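Local coordinates for protein alpha-1,2-mannosidase (Bacteroides thetaiotaomicron, PDB 2WW2) that hydrolyses alpha-mannosides with inversion of configuration, as a member of the calcium-dependent glycoside hydrolase family 92 of a human gut symbiont, at residues Met408-Gln411 / Thr412-His416; Tyr451-Ala454 / Asp455-Ile458; Glu443-Ala446 / Lys447-Tyr451. One frame throughout, in Å; residues are numbered along the deposited sequence.

Interaction 1: residues Met408-Gln411 / Thr412-His416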
loop_
_atom_site.group_PDB
_atom_site.type_symbol
_atom_site.label_atom_id
_atom_site.label_comp_id
_atom_site.label_asym_id
_atom_site.label_seq_id
_atom_site.Cartn_x
_atom_site.Cartn_y
_atom_site.Cartn_z
ATOM N N MET A 408 30.516 -31.453 -9.190
ATOM C CA MET A 408 30.117 -30.054 -9.376
ATOM C C MET A 408 29.794 -29.776 -10.833
ATOM O O MET A 408 28.761 -29.190 -11.153
ATOM C CB MET A 408 31.254 -29.116 -8.961
ATOM C CG MET A 408 31.479 -29.015 -7.462
ATOM S SD MET A 408 32.995 -28.070 -7.191
ATOM C CE MET A 408 33.269 -28.492 -5.466
ATOM N N ILE A 409 30.704 -30.176 -11.716
ATOM C CA ILE A 409 30.495 -29.970 -13.130
ATOM C C ILE A 409 29.234 -30.703 -13.607
ATOM O O ILE A 409 28.455 -30.156 -14.404
ATOM C CB ILE A 409 31.726 -30.433 -13.963
ATOM C CG1 ILE A 409 32.920 -29.518 -13.677
ATOM C CG2 ILE A 409 31.399 -30.409 -15.451
ATOM C CD1 ILE A 409 34.218 -30.011 -14.269
ATOM N N HIS A 410 29.039 -31.940 -13.149
ATOM C CA HIS A 410 27.870 -32.722 -13.575
ATOM C C HIS A 410 26.567 -32.046 -13.135
ATOM O O HIS A 410 25.573 -32.016 -13.864
ATOM C CB HIS A 410 27.943 -34.157 -13.043
ATOM C CG HIS A 410 26.691 -34.946 -13.257
ATOM N ND1 HIS A 410 26.376 -35.546 -14.461
ATOM C CD2 HIS A 410 25.670 -35.230 -12.416
ATOM C CE1 HIS A 410 25.211 -36.162 -14.349
ATOM N NE2 HIS A 410 24.764 -35.982 -13.116
ATOM N N GLN A 411 26.590 -31.478 -11.938
ATOM C CA GLN A 411 25.430 -30.777 -11.403
ATOM C C GLN A 411 25.013 -29.608 -12.319
ATOM O O GLN A 411 23.843 -29.213 -12.346
ATOM C CB GLN A 411 25.742 -30.275 -9.983
ATOM C CG GLN A 411 24.513 -29.877 -9.152
ATOM C CD GLN A 411 23.779 -31.077 -8.574
ATOM O OE1 GLN A 411 24.088 -32.231 -8.897
ATOM N NE2 GLN A 411 22.809 -30.810 -7.696
ATOM N N THR A 412 25.958 -29.063 -13.076
ATOM C CA THR A 412 25.666 -27.928 -13.944
ATOM C C THR A 412 25.453 -28.361 -15.392
ATOM O O THR A 412 25.095 -27.539 -16.229
ATOM C CB THR A 412 26.833 -26.919 -13.965
ATOM O OG1 THR A 412 27.943 -27.500 -14.671
ATOM C CG2 THR A 412 27.268 -26.540 -12.547
ATOM N N GLN A 413 25.700 -29.633 -15.694
ATOM C CA GLN A 413 25.656 -30.107 -17.080
ATOM C C GLN A 413 24.650 -31.233 -17.282
ATOM O O GLN A 413 24.675 -31.933 -18.305
ATOM C CB GLN A 413 27.042 -30.575 -17.515
ATOM C CG GLN A 413 28.054 -29.443 -17.533
ATOM C CD GLN A 413 27.776 -28.433 -18.633
ATOM O OE1 GLN A 413 27.503 -27.255 -18.373
ATOM N NE2 GLN A 413 27.830 -28.889 -19.862
ATOM N N ALA A 414 23.771 -31.402 -16.298
ATOM C CA ALA A 414 22.714 -32.400 -16.363
ATOM C C ALA A 414 21.588 -31.999 -15.413
ATOM O O ALA A 414 21.759 -31.141 -14.556
ATOM C CB ALA A 414 23.243 -33.778 -15.977
ATOM N N ARG A 415 20.439 -32.646 -15.571
ATOM C CA ARG A 415 19.308 -32.434 -14.689
ATOM C C ARG A 415 18.582 -33.753 -14.520
ATOM O O ARG A 415 18.495 -34.557 -15.458
ATOM C CB ARG A 415 18.345 -31.397 -15.278
ATOM C CG ARG A 415 17.475 -30.718 -14.224
ATOM C CD ARG A 415 16.115 -30.329 -14.790
ATOM N NE ARG A 415 15.221 -31.479 -14.907
ATOM C CZ ARG A 415 13.951 -31.399 -15.295
ATOM N NH1 ARG A 415 13.418 -30.217 -15.606
ATOM N NH2 ARG A 415 13.210 -32.502 -15.364
ATOM N N HIS A 416 18.055 -33.983 -13.328
ATOM C CA HIS A 416 17.259 -35.175 -13.074
ATOM C C HIS A 416 16.086 -35.229 -14.057
ATOM O O HIS A 416 15.494 -34.186 -14.400
ATOM C CB HIS A 416 16.754 -35.134 -11.627
ATOM C CG HIS A 416 16.164 -36.421 -11.147
ATOM N ND1 HIS A 416 14.894 -36.829 -11.494
ATOM C CD2 HIS A 416 16.649 -37.363 -10.299
ATOM C CE1 HIS A 416 14.633 -37.985 -10.904
ATOM N NE2 HIS A 416 15.680 -38.326 -10.164
#
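Ile409 O is gripped twice by Thr412 at the loosely bonded C-terminal end of helix 401-413. The hydroxyl Thr412 OG1 donates to Ile409 O at 2.7 Å, and the amide Thr412 N adds a bond of 3.0 Å to the same oxygen. Both donors come from one face of the carbonyl plane, the amide standing well above it. The hydroxyl reaches back because it sits between the backbone N and the carbonyl carbon (chi1 70°), which leaves Thr412 CG2 3.3 Å from Met408 O. A second i to i+3 bond, Gln413 N to His410 O at 3.0 Å, continues the pattern, while the bond from Thr412 N to Met408 O is weak. One residue on, Ala414 CB packs against the imidazole of His410, 3.5 Å from its CE1. Thr412 OG1 also bonds Tyr474 OH, so a valine here would probably leave Ile409 O with the amide bond alone from this residue and cost Tyr474 OH this link. The carboxamide of Gln411 turns elsewhere, its NE2 bonding Glu369 and the carbonyl of Met367. Beyond the helix Ala414 and Arg415 are extended, and Ala414 and His416 make backbone bonds with Arg424 and Val422, whereas Met408 and Thr412 lie against helix 444-465, and Met408 and Gln411 also touch helix 383-393.

Interaction 2: residues Tyr451-Ala454 / Asp455-Ile458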
loop_
_atom_site.group_PDB
_atom_site.type_symbol
_atom_site.label_atom_id
_atom_site.label_comp_id
_atom_site.label_asym_id
_atom_site.label_seq_id
_atom_site.Cartn_x
_atom_site.Cartn_y
_atom_site.Cartn_z
ATOM N N TYR A 451 22.723 -19.596 -10.765
ATOM C CA TYR A 451 23.708 -20.357 -11.539
ATOM C C TYR A 451 25.019 -19.590 -11.774
ATOM O O TYR A 451 26.101 -20.194 -11.769
ATOM C CB TYR A 451 23.150 -20.767 -12.899
ATOM C CG TYR A 451 21.915 -21.653 -12.878
ATOM C CD1 TYR A 451 21.500 -22.303 -11.714
ATOM C CD2 TYR A 451 21.172 -21.834 -14.033
ATOM C CE1 TYR A 451 20.357 -23.105 -11.718
ATOM C CE2 TYR A 451 20.038 -22.644 -14.053
ATOM C CZ TYR A 451 19.637 -23.268 -12.889
ATOM O OH TYR A 451 18.515 -24.060 -12.898
ATOM N N ALA A 452 24.930 -18.286 -12.020
ATOM C CA ALA A 452 26.144 -17.478 -12.215
ATOM C C ALA A 452 27.022 -17.544 -10.950
ATOM O O ALA A 452 28.250 -17.615 -11.017
ATOM C CB ALA A 452 25.777 -16.035 -12.550
ATOM N N TYR A 453 26.373 -17.542 -9.793
ATOM C CA TYR A 453 27.075 -17.698 -8.516
ATOM C C TYR A 453 27.712 -19.091 -8.356
ATOM O O TYR A 453 28.887 -19.220 -7.943
ATOM C CB TYR A 453 26.108 -17.431 -7.350
ATOM C CG TYR A 453 26.678 -17.860 -5.999
ATOM C CD1 TYR A 453 27.777 -17.218 -5.450
ATOM C CD2 TYR A 453 26.107 -18.923 -5.284
ATOM C CE1 TYR A 453 28.296 -17.611 -4.214
ATOM C CE2 TYR A 453 26.620 -19.324 -4.066
ATOM C CZ TYR A 453 27.704 -18.661 -3.532
ATOM O OH TYR A 453 28.222 -19.064 -2.333
ATOM N N ALA A 454 26.949 -20.135 -8.661
ATOM C CA ALA A 454 27.479 -21.488 -8.532
ATOM C C ALA A 454 28.644 -21.667 -9.503
ATOM O O ALA A 454 29.629 -22.332 -9.193
ATOM C CB ALA A 454 26.384 -22.540 -8.819
ATOM N N ASP A 455 28.529 -21.080 -10.685
ATOM C CA ASP A 455 29.609 -21.199 -11.647
ATOM C C ASP A 455 30.862 -20.464 -11.155
ATOM O O ASP A 455 31.991 -20.934 -11.351
ATOM C CB ASP A 455 29.158 -20.690 -13.022
ATOM C CG ASP A 455 28.147 -21.615 -13.671
ATOM O OD1 ASP A 455 28.166 -22.834 -13.344
ATOM O OD2 ASP A 455 27.346 -21.143 -14.518
ATOM N N TRP A 456 30.675 -19.304 -10.532
ATOM C CA TRP A 456 31.809 -18.624 -9.890
ATOM C C TRP A 456 32.440 -19.555 -8.828
ATOM O O TRP A 456 33.670 -19.695 -8.764
ATOM C CB TRP A 456 31.369 -17.267 -9.302
ATOM C CG TRP A 456 32.421 -16.615 -8.467
ATOM C CD1 TRP A 456 33.401 -15.754 -8.888
ATOM C CD2 TRP A 456 32.612 -16.785 -7.061
ATOM N NE1 TRP A 456 34.195 -15.377 -7.823
ATOM C CE2 TRP A 456 33.723 -15.991 -6.689
ATOM C CE3 TRP A 456 31.939 -17.515 -6.076
ATOM C CZ2 TRP A 456 34.184 -15.922 -5.377
ATOM C CZ3 TRP A 456 32.395 -17.443 -4.771
ATOM C CH2 TRP A 456 33.515 -16.659 -4.435
ATOM N N CYS A 457 31.620 -20.226 -8.014
ATOM C CA CYS A 457 32.187 -21.154 -7.004
ATOM C C CYS A 457 33.021 -22.256 -7.664
ATOM O O CYS A 457 34.096 -22.608 -7.177
ATOM C CB CYS A 457 31.095 -21.829 -6.166
ATOM S SG CYS A 457 30.234 -20.724 -5.071
ATOM N N ILE A 458 32.517 -22.817 -8.761
ATOM C CA ILE A 458 33.244 -23.897 -9.436
ATOM C C ILE A 458 34.548 -23.381 -10.027
ATOM O O ILE A 458 35.577 -24.075 -9.982
ATOM C CB ILE A 458 32.385 -24.595 -10.520
ATOM C CG1 ILE A 458 31.235 -25.349 -9.836
ATOM C CG2 ILE A 458 33.251 -25.551 -11.386
ATOM C CD1 ILE A 458 30.132 -25.822 -10.834
#
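Four consecutive i to i+4 bonds run through these two turns of helix 444-465, from Asp455 N to Tyr451 O (2.8 Å) through to Ile458 N to Ala454 O (3.0 Å), with N-H...O angles all close to 157°. On one side of the helix Cys457 lays its sulfur over a face of the Tyr453 ring, a sulfur-aromatic contact with SG 3.9 Å from the ring centroid and 24° off the normal. The sulfur is displaced toward the hydroxyl end, and its nearest ring atom is Tyr453 CZ at 3.6 Å. The two torsions bring them together: Tyr453 CG lies anti to its backbone N (chi1 168°), sending the ring forward along the helix, and Cys457 SG lies beside its own N, leaning back over it. Trp456 meets the same tyrosine at a slant, its benzo carbon CE3 4.1 Å from Tyr453 CE1, while Tyr453 O lies near the plane of the indole at its edge. The phenol hydroxyl continues outward to Pro647 O and Ser386, and Trp456 NE1 to Tyr733 OH. On another side, Asp455 folds back along the helix until OD2 is 3.2 Å from Tyr451 O, two acceptors side by side. That approach is presumably eased by the outer partners of the carboxylate, a salt bridge from OD1 to Arg424 and a bond from OD2 to Tyr430. The chemistry is thus divided: Tyr453 packs against both the sulfur and the indole while the phenol OH and indole NE1 find partners farther out, and the negative charge of the buried carboxylate is probably balanced by Arg424.

Interaction 3: residues Glu443-Ala446 / Lys447-Tyr451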
loop_
_atom_site.group_PDB
_atom_site.type_symbol
_atom_site.label_atom_id
_atom_site.label_comp_id
_atom_site.label_asym_id
_atom_site.label_seq_id
_atom_site.Cartn_x
_atom_site.Cartn_y
_atom_site.Cartn_z
ATOM N N GLU A 443 10.707 -19.557 -13.464
ATOM C CA GLU A 443 11.654 -18.957 -12.526
ATOM C C GLU A 443 13.055 -18.732 -13.117
ATOM O O GLU A 443 14.055 -18.739 -12.410
ATOM C CB GLU A 443 11.700 -19.797 -11.239
ATOM C CG GLU A 443 10.331 -19.836 -10.569
ATOM C CD GLU A 443 10.216 -20.858 -9.444
ATOM O OE1 GLU A 443 11.162 -21.033 -8.646
ATOM O OE2 GLU A 443 9.136 -21.474 -9.346
ATOM N N ALA A 444 13.092 -18.468 -14.417
ATOM C CA ALA A 444 14.323 -18.448 -15.188
ATOM C C ALA A 444 15.354 -17.420 -14.722
ATOM O O ALA A 444 16.550 -17.677 -14.776
ATOM C CB ALA A 444 13.997 -18.210 -16.680
ATOM N N THR A 445 14.901 -16.240 -14.319
ATOM C CA THR A 445 15.847 -15.195 -13.982
ATOM C C THR A 445 16.492 -15.501 -12.628
ATOM O O THR A 445 17.716 -15.389 -12.470
ATOM C CB THR A 445 15.176 -13.812 -13.996
ATOM O OG1 THR A 445 14.830 -13.479 -15.350
ATOM C CG2 THR A 445 16.136 -12.763 -13.462
ATOM N N ALA A 446 15.666 -15.899 -11.656
ATOM C CA ALA A 446 16.208 -16.305 -10.350
ATOM C C ALA A 446 17.188 -17.475 -10.553
ATOM O O ALA A 446 18.265 -17.496 -9.947
ATOM C CB ALA A 446 15.086 -16.671 -9.386
ATOM N N LYS A 447 16.844 -18.427 -11.427
ATOM C CA LYS A 447 17.773 -19.524 -11.710
ATOM C C LYS A 447 19.093 -19.032 -12.315
ATOM O O LYS A 447 20.172 -19.448 -11.878
ATOM C CB LYS A 447 17.130 -20.587 -12.615
ATOM C CG LYS A 447 16.061 -21.423 -11.878
ATOM C CD LYS A 447 15.194 -22.250 -12.848
ATOM C CE LYS A 447 14.261 -23.195 -12.051
ATOM N NZ LYS A 447 13.252 -23.894 -12.884
ATOM N N THR A 448 19.007 -18.165 -13.326
ATOM C CA THR A 448 20.207 -17.631 -13.958
ATOM C C THR A 448 21.117 -17.004 -12.898
ATOM O O THR A 448 22.342 -17.212 -12.897
ATOM C CB THR A 448 19.847 -16.544 -14.998
ATOM O OG1 THR A 448 18.992 -17.098 -16.001
ATOM C CG2 THR A 448 21.101 -16.005 -15.679
ATOM N N LEU A 449 20.530 -16.211 -12.010
ATOM C CA LEU A 449 21.321 -15.548 -10.975
ATOM C C LEU A 449 21.969 -16.541 -9.994
ATOM O O LEU A 449 23.139 -16.391 -9.615
ATOM C CB LEU A 449 20.474 -14.480 -10.250
ATOM C CG LEU A 449 20.013 -13.325 -11.159
ATOM C CD1 LEU A 449 18.817 -12.543 -10.568
ATOM C CD2 LEU A 449 21.158 -12.354 -11.508
ATOM N N GLU A 450 21.229 -17.563 -9.592
ATOM C CA GLU A 450 21.801 -18.603 -8.735
ATOM C C GLU A 450 22.918 -19.358 -9.478
ATOM O O GLU A 450 23.942 -19.714 -8.892
ATOM C CB GLU A 450 20.705 -19.594 -8.299
ATOM C CG GLU A 450 19.585 -18.983 -7.430
ATOM C CD GLU A 450 19.963 -18.847 -5.956
ATOM O OE1 GLU A 450 20.948 -19.498 -5.543
ATOM O OE2 GLU A 450 19.279 -18.087 -5.195
ATOM N N TYR A 451 22.723 -19.596 -10.765
ATOM C CA TYR A 451 23.708 -20.357 -11.539
ATOM C C TYR A 451 25.019 -19.590 -11.774
ATOM O O TYR A 451 26.101 -20.194 -11.769
ATOM C CB TYR A 451 23.150 -20.767 -12.899
ATOM C CG TYR A 451 21.915 -21.653 -12.878
ATOM C CD1 TYR A 451 21.500 -22.303 -11.714
ATOM C CD2 TYR A 451 21.172 -21.834 -14.033
ATOM C CE1 TYR A 451 20.357 -23.105 -11.718
ATOM C CE2 TYR A 451 20.038 -22.644 -14.053
ATOM C CZ TYR A 451 19.637 -23.268 -12.889
ATOM O OH TYR A 451 18.515 -24.060 -12.898
#
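Ala444 O takes two bonds from Thr448 in the first turn of helix 444-465, which has Glu443 at its N-cap position and belongs to the helical part of the family 92 catalytic domain, an (alpha/alpha)6 barrel of the six-hairpin glycosidase clan. Thr448 N donates at 2.9 Å and the hydroxyl Thr448 OG1 at 2.8 Å, the two arriving from opposite faces of the carbonyl plane. The hydroxyl can fold back in this way because OG1 stands beside the backbone N, anti to the carbonyl carbon (chi1 -59°). Next to it, Lys447 N bonds Glu443 O at 3.0 Å, and the lysine chain, extended beyond CG, runs back past the same carbonyl, with CG 3.4 Å from Glu443 O. Its CE meets Glu443 CB, but the charged ends are not in contact; Lys447 NZ pairs instead with Asp425 and with the carbonyl of Pro442. Thr445 and Leu449 run alongside one another in a common direction, their methyls CG2 and CD1 4.0 Å apart. Glu450 packs its CG against Ala446 O and turns its carboxylate away to a salt bridge with Arg336.

Farther out, the polar ends are positioned by the surrounding chain. Glu443 OE1 bonds Thr515 OG1, Thr445 OG1 bonds Trp493 O, and Thr448 OG1 is also bonded to the amide of Val436, so this hydroxyl joins the helix to the chain before it. Trp522 of helix 519-522 lies against Ala446, Leu449 and Glu450. One turn beyond Lys447, Tyr451 N bonds Lys447 O, and this carbonyl oxygen lies over one face of the Tyr451 ring, 3.0 Å from its plane and nearer the periphery than the centre.

Along the chain, interaction 1 comes first, at the C-terminal end of helix 401-413, where the helix gives way to the extended residues leading to His416. Interaction 3 follows at the start of helix 444-465, and interaction 2 continues that helix from Tyr451, which the two share. All three are local and close no long loop; they lie in series, none nested in or crossing another. Interactions 1 and 2 touch directly, Thr412 CG2 lying 3.4 Å from Ile458 CD1, which ties helix 401-413 to helix 444-465. Interaction 3 stays about 6 Å from interaction 1 at the nearest atoms. Asp425 links interactions 1 and 3, pairing with both Arg415 and Lys447.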